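Local coordinates for aspartate aminotransferase (Leishmania major, PDB 4H51), which probably catalyses pyridoxal phosphate-dependent transfer of the amino group between L-aspartate and 2-oxoglutarate, working as a homodimer, at residues Leu124-Leu129 against Gly152-Ala157; Gly238-Asp243 against Ala328-Met333. One frame throughout, in Å; residues are numbered along the deposited sequence. Where two conformers were deposited one is given.

Contact 1: residues Leu124-Leu129 against Gly152-Ala157; sequences LGAKLL and GVVKAA
K127 on helix 117-129 and A157, the residue that follows helix 148-156, bring their CA atoms to 5.1 Å, the nearest CA pair of the two segments. The methyl of A157 points at the neighbouring helix and meets two groups there. Its CB lies 3.6 Å from A126 CB, and 3.7 Å from K127 CG. The lysine reaches this position with CG anti to its carbonyl carbon (chi1 -66°); beyond CG the chain runs on extended, and its NZ forms a salt bridge with E301. A126 CB also has V154 CG2 beside it, more loosely at 4.4 Å, so that the alanine methyl faces both A157 and the valine. W159 continues the apolar side, touching V154 and L129, while its NE1 donates to A126 O. L124 touches V113 and T115 of strand 110-116 and V154 touches I162 of strand 162-169, so both helices pack against the large mixed sheet of this fold type I aminotransferase; K127 packs on K127 of the second subunit. The atoms in contact are carbons, chiefly the two alanine methyls and the inner part of the lysine chain, which implies a modest apolar contact of 182 Å², while the lysine's charge is paired beyond the two segments.

Contact 2: residues Gly238-Asp243 against Ala328-Met333; sequences GSLDTD and AELSAM
L240 overlaps L330 through one methyl of each: CD2 meets CD2 at 3.9 Å, and the two side chains cross at about a right angle. L240 opens the short helix 240-243, whose N-cap is S239, and L330 belongs to helix 320-350, the long helix that in class I aminotransferases links the large domain to the small one. Torsions place the two branches differently. In L330, CG stands anti to the backbone N (chi1 178°); its CB points toward segment 238-243, and CD2 makes the contact. In L240, CG is anti to the carbonyl carbon, and it is the far end of the chain that closes on the long helix. L240 also touches W326 and E327, which adds contacts one turn earlier on that helix.

The backbones come nearest at G238 and S331, whose CA atoms are 4.3 Å apart. G238 has a positive phi (81°), a left-handed conformation that glycine readily adopts; a CB there would press on the carbonyl O of the preceding residue. The carbonyl O of G238 lies 3.7 Å from S331 CB, a van der Waals contact. A water lies at the edge of the pair, held by a weak bond to G238 O; its link to S331 OG is doubtful, because the serine occupies two conformers.

S237 OG ties the turn to the helix, bonding both S239 N and D243 OD1, and D241 forms a salt bridge with R248 of the next helix. At the helix start the cap is almost linear: T242 N donates to S239 OG over 3.0 Å, with an N-H...O angle of 174°.

In the fold
From the N terminus, contact 1 comes first and closes a loop of 22 residues that contains strand 140-144, joining two helices beside the large mixed sheet. Contact 2 opens later and spans 84 residues, so the two are in series and neither nests in the other. Its loop includes strands 258-262 and 274-280 and K265, the lysine joined to pyridoxal phosphate. The same loop also contributes helix 287-299, on which L124 and L128 of contact 1 rest, so the chain returns to the first site before reaching 328-333. The contacts lie on opposite sides of the chain's centre, about 30 Å apart between their centres: contact 1 beside the second subunit, contact 2 where helix 240-243 and the turn before it meet helix 320-350.

Contact 1: residues Leu124-Leu129 against Gly152-Ala157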
ATOM      1  N   LEU B 124       3.752  -7.591  -5.187  1.00  9.70           N
ATOM      2  CA  LEU B 124       2.998  -7.511  -6.434  1.00 10.22           C
ATOM      3  C   LEU B 124       3.614  -8.389  -7.555  1.00 10.17           C
ATOM      4  O   LEU B 124       2.883  -9.049  -8.310  1.00 10.23           O
ATOM      5  CB  LEU B 124       2.858  -6.064  -6.933  1.00 10.06           C
ATOM      6  CG  LEU B 124       2.044  -5.850  -8.210  1.00 10.43           C
ATOM      7  CD1 LEU B 124       0.606  -6.305  -8.048  1.00 11.16           C
ATOM      8  CD2 LEU B 124       1.962  -4.361  -8.592  1.00 10.13           C
ATOM      9  N   GLY B 125       4.923  -8.328  -7.698  1.00 10.35           N
ATOM     10  CA  GLY B 125       5.643  -9.132  -8.682  1.00 10.82           C
ATOM     11  C   GLY B 125       5.460 -10.614  -8.399  1.00 11.09           C
ATOM     12  O   GLY B 125       5.226 -11.395  -9.309  1.00 12.64           O
ATOM     13  N   ALA B 126       5.562 -11.001  -7.145  1.00 11.25           N
ATOM     14  CA  ALA B 126       5.400 -12.402  -6.763  1.00 11.81           C
ATOM     15  C   ALA B 126       4.003 -12.880  -7.114  1.00 12.38           C
ATOM     16  O   ALA B 126       3.869 -13.997  -7.616  1.00 11.88           O
ATOM     17  CB  ALA B 126       5.694 -12.635  -5.286  1.00 11.18           C
ATOM     18  N   LYS B 127       2.985 -12.028  -6.897  1.00 12.62           N
ATOM     19  CA  LYS B 127       1.614 -12.356  -7.313  1.00 14.05           C
ATOM     20  C   LYS B 127       1.448 -12.395  -8.809  1.00 13.33           C
ATOM     21  O   LYS B 127       0.836 -13.300  -9.359  1.00 13.72           O
ATOM     22  CB  LYS B 127       0.601 -11.365  -6.689  1.00 16.03           C
ATOM     23  CG  LYS B 127       0.527 -11.504  -5.176  1.00 18.92           C
ATOM     24  CD  LYS B 127      -0.494 -10.595  -4.486  1.00 21.64           C
ATOM     25  CE  LYS B 127       0.002 -10.250  -3.080  1.00 24.39           C
ATOM     26  NZ  LYS B 127      -1.038  -9.754  -2.121  1.00 28.04           N
ATOM     27  N   LEU B 128       1.995 -11.415  -9.505  1.00 12.72           N
ATOM     28  CA  LEU B 128       1.898 -11.421 -10.968  1.00 12.99           C
ATOM     29  C   LEU B 128       2.447 -12.738 -11.580  1.00 13.13           C
ATOM     30  O   LEU B 128       1.905 -13.284 -12.551  1.00 13.46           O
ATOM     31  CB  LEU B 128       2.664 -10.224 -11.539  1.00 12.66           C
ATOM     32  CG  LEU B 128       2.781 -10.094 -13.065  1.00 13.22           C
ATOM     33  CD1 LEU B 128       1.419  -9.879 -13.734  1.00 13.02           C
ATOM     34  CD2 LEU B 128       3.708  -8.931 -13.400  1.00 13.06           C
ATOM     35  N   LEU B 129       3.543 -13.209 -11.013  1.00 12.99           N
ATOM     36  CA  LEU B 129       4.265 -14.388 -11.536  1.00 13.51           C
ATOM     37  C   LEU B 129       3.425 -15.659 -11.371  1.00 13.99           C
ATOM     38  O   LEU B 129       3.602 -16.609 -12.131  1.00 15.77           O
ATOM     39  CB  LEU B 129       5.614 -14.526 -10.842  1.00 12.61           C
ATOM     40  CG  LEU B 129       6.679 -13.554 -11.365  1.00 12.01           C
ATOM     41  CD1 LEU B 129       7.918 -13.533 -10.515  1.00 11.75           C
ATOM     42  CD2 LEU B 129       7.078 -13.746 -12.813  1.00 12.36           C
ATOM     43  N   GLY B 152       8.422 -14.541   3.658  1.00 12.56           N
ATOM     44  CA  GLY B 152       7.029 -14.281   3.992  1.00 12.51           C
ATOM     45  C   GLY B 152       6.270 -13.645   2.859  1.00 12.47           C
ATOM     46  O   GLY B 152       5.116 -13.970   2.609  1.00 12.45           O
ATOM     47  N   VAL B 153       6.914 -12.710   2.172  1.00 11.81           N
ATOM     48  CA  VAL B 153       6.297 -12.056   1.038  1.00 12.24           C
ATOM     49  C   VAL B 153       5.963 -13.060  -0.038  1.00 12.53           C
ATOM     50  O   VAL B 153       4.860 -13.103  -0.563  1.00 13.08           O
ATOM     51  CB  VAL B 153       7.184 -10.897   0.468  1.00 11.24           C
ATOM     52  CG1 VAL B 153       6.582 -10.372  -0.807  1.00 11.65           C
ATOM     53  CG2 VAL B 153       7.308  -9.788   1.521  1.00 11.21           C
ATOM     54  N   VAL B 154       6.920 -13.920  -0.361  1.00 13.31           N
ATOM     55  CA  VAL B 154       6.699 -14.873  -1.445  1.00 13.89           C
ATOM     56  C   VAL B 154       5.640 -15.943  -1.085  1.00 13.71           C
ATOM     57  O   VAL B 154       4.784 -16.305  -1.908  1.00 13.11           O
ATOM     58  CB  VAL B 154       8.107 -15.405  -1.845  1.00 14.77           C
ATOM     59  CG1 VAL B 154       8.121 -16.795  -2.378  1.00 16.00           C
ATOM     60  CG2 VAL B 154       8.800 -14.379  -2.773  1.00 13.79           C
ATOM     61  N   LYS B 155       5.716 -16.466   0.135  1.00 14.10           N
ATOM     62  CA  LYS B 155       4.699 -17.393   0.711  1.00 14.82           C
ATOM     63  C   LYS B 155       3.281 -16.810   0.653  1.00 14.80           C
ATOM     64  O   LYS B 155       2.335 -17.452   0.170  1.00 14.43           O
ATOM     65  CB  LYS B 155       5.079 -17.723   2.175  1.00 16.32           C
ATOM     66  CG  LYS B 155       4.285 -18.842   2.876  1.00 18.54           C
ATOM     67  CD  LYS B 155       4.787 -19.074   4.313  1.00 19.67           C
ATOM     68  CE  LYS B 155       3.700 -19.767   5.159  1.00 22.13           C
ATOM     69  NZ  LYS B 155       4.184 -20.221   6.495  1.00 23.02           N
ATOM     70  N   ALA B 156       3.148 -15.579   1.132  1.00 14.37           N
ATOM     71  CA  ALA B 156       1.883 -14.916   1.159  1.00 14.55           C
ATOM     72  C   ALA B 156       1.303 -14.675  -0.241  1.00 15.08           C
ATOM     73  O   ALA B 156       0.085 -14.683  -0.419  1.00 15.28           O
ATOM     74  CB  ALA B 156       2.011 -13.600   1.908  1.00 14.85           C
ATOM     75  N   ALA B 157       2.173 -14.458  -1.228  1.00 14.66           N
ATOM     76  CA  ALA B 157       1.729 -14.358  -2.632  1.00 15.11           C
ATOM     77  C   ALA B 157       1.271 -15.689  -3.264  1.00 16.08           C
ATOM     78  O   ALA B 157       0.809 -15.689  -4.397  1.00 17.13           O
ATOM     79  CB  ALA B 157       2.859 -13.777  -3.478  1.00 14.92           C
TER

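Contact 2: residues Gly238-Asp243 against Ala328-Met333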
ATOM      1  N   GLY B 238      28.093   4.296  -4.715  1.00 22.29           N
ATOM      2  CA  GLY B 238      27.820   5.743  -4.816  1.00 22.00           C
ATOM      3  C   GLY B 238      27.476   6.295  -6.207  1.00 20.29           C
ATOM      4  O   GLY B 238      27.146   7.484  -6.361  1.00 19.31           O
ATOM      5  N   SER B 239      27.498   5.418  -7.209  1.00 19.02           N
ATOM      6  CA  SER B 239      27.052   5.762  -8.563  1.00 18.37           C
ATOM      7  C   SER B 239      25.855   4.929  -9.012  1.00 17.19           C
ATOM      8  O   SER B 239      25.950   3.688  -9.032  1.00 16.83           O
ATOM      9  CB  SER B 239      28.199   5.490  -9.536  1.00 18.27           C
ATOM     10  OG  SER B 239      27.749   5.453 -10.886  1.00 17.10           O
ATOM     11  N   LEU B 240      24.798   5.616  -9.420  1.00 17.06           N
ATOM     12  CA  LEU B 240      23.562   4.993  -9.950  1.00 16.35           C
ATOM     13  C   LEU B 240      23.863   4.183 -11.207  1.00 16.40           C
ATOM     14  O   LEU B 240      23.351   3.053 -11.359  1.00 14.71           O
ATOM     15  CB  LEU B 240      22.504   6.031 -10.282  1.00 16.43           C
ATOM     16  CG  LEU B 240      21.872   6.842  -9.150  1.00 16.29           C
ATOM     17  CD1 LEU B 240      21.015   7.917  -9.756  1.00 16.22           C
ATOM     18  CD2 LEU B 240      21.056   5.911  -8.260  1.00 16.21           C
ATOM     19  N   ASP B 241      24.692   4.763 -12.089  1.00 16.18           N
ATOM     20  CA  ASP B 241      25.071   4.049 -13.311  1.00 17.28           C
ATOM     21  C   ASP B 241      25.845   2.782 -13.017  1.00 17.00           C
ATOM     22  O   ASP B 241      25.505   1.702 -13.532  1.00 17.02           O
ATOM     23  CB  ASP B 241      25.849   4.948 -14.268  1.00 18.49           C
ATOM     24  CG  ASP B 241      24.949   5.886 -15.049  1.00 20.17           C
ATOM     25  OD1 ASP B 241      23.755   5.620 -15.276  1.00 20.61           O
ATOM     26  OD2 ASP B 241      25.460   6.910 -15.474  1.00 23.33           O
ATOM     27  N   THR B 242      26.881   2.883 -12.179  1.00 16.10           N
ATOM     28  CA  THR B 242      27.660   1.694 -11.850  1.00 16.57           C
ATOM     29  C   THR B 242      26.822   0.629 -11.183  1.00 15.48           C
ATOM     30  O   THR B 242      26.990  -0.566 -11.485  1.00 15.69           O
ATOM     31  CB  THR B 242      28.876   2.010 -10.952  1.00 16.88           C
ATOM     32  OG1 THR B 242      29.712   2.965 -11.622  1.00 18.30           O
ATOM     33  CG2 THR B 242      29.691   0.749 -10.667  1.00 17.07           C
ATOM     34  N   ASP B 243      25.907   1.053 -10.303  1.00 14.62           N
ATOM     35  CA  ASP B 243      25.122   0.099  -9.499  1.00 14.78           C
ATOM     36  C   ASP B 243      24.062  -0.607 -10.298  1.00 13.72           C
ATOM     37  O   ASP B 243      23.682  -1.667  -9.916  1.00 14.43           O
ATOM     38  CB  ASP B 243      24.520   0.701  -8.277  1.00 14.53           C
ATOM     39  CG  ASP B 243      25.538   0.982  -7.207  1.00 15.37           C
ATOM     40  OD1 ASP B 243      26.738   0.676  -7.385  1.00 15.64           O
ATOM     41  OD2 ASP B 243      25.082   1.516  -6.192  1.00 16.91           O
ATOM     42  N   ALA B 328      24.872  13.933  -6.167  1.00 18.59           N
ATOM     43  CA  ALA B 328      25.982  14.377  -5.293  1.00 18.39           C
ATOM     44  C   ALA B 328      25.778  13.941  -3.851  1.00 18.01           C
ATOM     45  O   ALA B 328      26.700  13.456  -3.204  1.00 18.30           O
ATOM     46  CB  ALA B 328      26.165  15.904  -5.344  1.00 19.84           C
ATOM     47  N   GLU B 329      24.566  14.148  -3.372  1.00 17.03           N
ATOM     48  CA  GLU B 329      24.207  13.877  -2.011  1.00 16.85           C
ATOM     49  C   GLU B 329      24.281  12.352  -1.724  1.00 15.80           C
ATOM     50  O   GLU B 329      24.854  11.918  -0.746  1.00 15.38           O
ATOM     51  CB  GLU B 329      22.821  14.489  -1.801  1.00 17.31           C
ATOM     52  CG  GLU B 329      22.401  14.545  -0.364  1.00 17.75           C
ATOM     53  CD  GLU B 329      21.225  15.460  -0.052  1.00 17.51           C
ATOM     54  OE1 GLU B 329      21.010  15.610   1.160  1.00 17.47           O
ATOM     55  OE2 GLU B 329      20.479  15.942  -0.928  1.00 17.42           O
ATOM     56  N   LEU B 330      23.792  11.544  -2.654  1.00 15.13           N
ATOM     57  CA  LEU B 330      23.826  10.110  -2.501  1.00 15.12           C
ATOM     58  C   LEU B 330      25.247   9.627  -2.516  1.00 14.82           C
ATOM     59  O   LEU B 330      25.619   8.737  -1.732  1.00 14.44           O
ATOM     60  CB  LEU B 330      23.009   9.451  -3.631  1.00 15.73           C
ATOM     61  CG  LEU B 330      22.926   7.935  -3.741  1.00 16.01           C
ATOM     62  CD1 LEU B 330      22.361   7.366  -2.441  1.00 15.57           C
ATOM     63  CD2 LEU B 330      22.022   7.595  -4.934  1.00 15.70           C
ATOM     64  N   SER B 331      26.051  10.199  -3.410  1.00 14.92           N
ATOM     65  CA  SER B 331      27.465   9.844  -3.472  0.60 15.01           C
ATOM     66  C   SER B 331      28.124  10.166  -2.136  1.00 15.19           C
ATOM     67  O   SER B 331      28.950   9.425  -1.676  1.00 16.03           O
ATOM     68  CB  SER B 331      28.190  10.606  -4.587  0.60 15.40           C
ATOM     69  OG  SER B 331      29.508  10.115  -4.709  0.60 15.63           O
ATOM     70  N   ALA B 332      27.769  11.292  -1.530  1.00 15.63           N
ATOM     71  CA  ALA B 332      28.360  11.669  -0.231  1.00 15.42           C
ATOM     72  C   ALA B 332      27.906  10.702   0.885  1.00 15.03           C
ATOM     73  O   ALA B 332      28.691  10.340   1.770  1.00 14.84           O
ATOM     74  CB  ALA B 332      28.033  13.145   0.105  1.00 15.87           C
ATOM     75  N   MET B 333      26.661  10.235   0.812  1.00 14.69           N
ATOM     76  CA  MET B 333      26.145   9.235   1.753  1.00 14.70           C
ATOM     77  C   MET B 333      26.919   7.909   1.654  1.00 14.53           C
ATOM     78  O   MET B 333      27.380   7.331   2.653  1.00 15.01           O
ATOM     79  CB  MET B 333      24.639   8.992   1.501  1.00 14.44           C
ATOM     80  CG  MET B 333      23.741  10.154   1.916  1.00 14.59           C
ATOM     81  SD  MET B 333      22.143  10.264   1.095  1.00 14.98           S
ATOM     82  CE  MET B 333      21.307   8.838   1.783  1.00 14.15           C
TER
HETATM   83  O   HOH W   1      29.611   8.539  -7.422  1.00 39.86           O